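Local structure of AA9 family lytic polysaccharide monooxygenase B (Heterobasidion irregulare TC 32-1, 5NNS) at residues 26-31 against 54-59. The protein cleaves cellulose oxidatively as a secreted, copper-dependent lytic polysaccharide monooxygenase that yields C1-oxidised products. Residues are numbered along the deposited sequence; the frame is centred on the assembly and turned at random.
Sequences QSTIQR and ASLGSA
Two parts of the long loop that joins strands 12-15 and 63-66 of this AA9 domain pack together, with Ser-27 meeting Ala-59, Thr-28 meeting Leu-56 and Arg-31 lying against Ser-55. One hydrogen bond crosses the contact. Ser-27 OG gives its proton to Ala-59 O at 2.6 Å, in the carbonyl plane and on a lone pair. The hydroxyl reaches it with OG anti to the backbone N, chi1 -163°. Close by, Ala-59 CB sits 3.3 Å from Gln-26 O. Thr-28 divides its side chain. OG1 accepts from Gln-30 N at 2.8 Å in an ST turn and also bonds to Asn-15 O, while CG2 presses on Leu-56 CD1 at a tight 3.4 Å. At the other end, Ser-55 CB stands over one face of the Arg-31 guanidinium, 4.1 Å from CZ. NH1 and NH2 of Arg-31 bond to the carbonyls of Gly-53 and Cys-96. An alanine in place of Arg-31 would probably leave those two carbonyls without their donor and Ser-55 CB without the flat group beneath it. The contact is thus mixed: a hydroxyl bond at Ser-27, methyl packing at Thr-28, and a guanidinium whose bonds to backbone carbonyls help fix its plane.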
loop_
_atom_site.group_PDB
_atom_site.type_symbol
_atom_site.label_atom_id
_atom_site.label_comp_id
_atom_site.label_asym_id
_atom_site.label_seq_id
_atom_site.Cartn_x
_atom_site.Cartn_y
_atom_site.Cartn_z
ATOM N N GLN A 26 7.207 -8.852 19.288
ATOM C CA GLN A 26 7.592 -8.103 18.093
ATOM C C GLN A 26 7.395 -6.611 18.340
ATOM O O GLN A 26 6.498 -6.207 19.079
ATOM C CB GLN A 26 6.795 -8.571 16.869
ATOM C CG GLN A 26 6.989 -10.048 16.541
ATOM C CD GLN A 26 6.698 -10.398 15.086
ATOM O OE1 GLN A 26 7.184 -9.739 14.168
ATOM N NE2 GLN A 26 5.921 -11.450 14.872
ATOM N N SER A 27 8.258 -5.799 17.738
ATOM C CA SER A 27 8.175 -4.352 17.853
ATOM C C SER A 27 8.563 -3.731 16.517
ATOM O O SER A 27 9.660 -3.972 16.008
ATOM C CB SER A 27 9.088 -3.846 18.971
ATOM O OG SER A 27 8.723 -2.531 19.349
ATOM N N THR A 28 7.654 -2.948 15.948
ATOM C CA THR A 28 7.857 -2.375 14.625
ATOM C C THR A 28 6.952 -1.180 14.380
ATOM O O THR A 28 5.932 -1.009 15.053
ATOM C CB THR A 28 7.633 -3.432 13.510
ATOM O OG1 THR A 28 7.573 -2.790 12.228
ATOM C CG2 THR A 28 6.344 -4.223 13.735
ATOM N N ILE A 29 7.335 -0.360 13.405
ATOM C CA ILE A 29 6.445 0.686 12.895
ATOM C C ILE A 29 5.258 0.106 12.113
ATOM O O ILE A 29 4.244 0.785 11.925
ATOM C CB ILE A 29 7.183 1.736 12.031
ATOM C CG1 ILE A 29 7.812 1.117 10.767
ATOM C CG2 ILE A 29 8.230 2.460 12.867
ATOM C CD1 ILE A 29 8.199 2.152 9.734
ATOM N N GLN A 30 5.399 -1.140 11.665
ATOM C CA GLN A 30 4.423 -1.789 10.805
ATOM C C GLN A 30 3.275 -2.422 11.592
ATOM O O GLN A 30 3.486 -2.956 12.683
ATOM C CB GLN A 30 5.117 -2.862 9.969
ATOM C CG GLN A 30 4.426 -3.144 8.654
ATOM C CD GLN A 30 5.111 -4.212 7.848
ATOM O OE1 GLN A 30 5.578 -5.215 8.397
ATOM N NE2 GLN A 30 5.160 -4.020 6.533
ATOM N N ARG A 31 2.068 -2.362 11.024
ATOM C CA ARG A 31 0.908 -3.064 11.572
ATOM C C ARG A 31 1.038 -4.563 11.321
ATOM O O ARG A 31 1.665 -4.990 10.343
ATOM C CB ARG A 31 -0.403 -2.542 10.963
ATOM C CG ARG A 31 -0.794 -1.133 11.389
ATOM C CD ARG A 31 -0.856 -0.996 12.905
ATOM N NE ARG A 31 -1.679 0.134 13.341
ATOM C CZ ARG A 31 -3.007 0.116 13.495
ATOM N NH1 ARG A 31 -3.727 -0.978 13.243
ATOM N NH2 ARG A 31 -3.627 1.214 13.905
ATOM N N ALA A 54 -3.503 -5.616 13.181
ATOM C CA ALA A 54 -3.598 -5.149 14.553
ATOM C C ALA A 54 -2.430 -4.246 14.927
ATOM O O ALA A 54 -1.309 -4.397 14.426
ATOM C CB ALA A 54 -3.677 -6.326 15.514
ATOM N N SER A 55 -2.729 -3.285 15.791
ATOM C CA SER A 55 -1.721 -2.496 16.476
ATOM C C SER A 55 -0.952 -3.399 17.442
ATOM O O SER A 55 -1.482 -4.402 17.910
ATOM C CB SER A 55 -2.415 -1.378 17.254
ATOM O OG SER A 55 -1.500 -0.588 17.976
ATOM N N LEU A 56 0.291 -3.029 17.737
ATOM C CA LEU A 56 1.118 -3.756 18.705
ATOM C C LEU A 56 1.127 -3.126 20.111
ATOM O O LEU A 56 1.972 -3.478 20.938
ATOM C CB LEU A 56 2.548 -3.890 18.167
ATOM C CG LEU A 56 2.687 -4.624 16.828
ATOM C CD1 LEU A 56 4.119 -4.534 16.337
ATOM C CD2 LEU A 56 2.255 -6.075 16.955
ATOM N N GLY A 57 0.196 -2.209 20.382
ATOM C CA GLY A 57 0.043 -1.623 21.712
ATOM C C GLY A 57 1.264 -0.831 22.149
ATOM O O GLY A 57 1.668 0.121 21.471
ATOM N N SER A 58 1.853 -1.231 23.275
ATOM C CA SER A 58 3.063 -0.584 23.797
ATOM C C SER A 58 4.311 -0.872 22.945
ATOM O O SER A 58 5.238 -0.061 22.926
ATOM C CB SER A 58 3.311 -1.008 25.247
ATOM O OG SER A 58 3.280 -2.418 25.363
ATOM N N ALA A 59 4.329 -2.014 22.250
ATOM C CA ALA A 59 5.415 -2.350 21.315
ATOM C C ALA A 59 5.297 -1.664 19.938
ATOM O O ALA A 59 6.224 -1.758 19.125
ATOM C CB ALA A 59 5.513 -3.861 21.139
#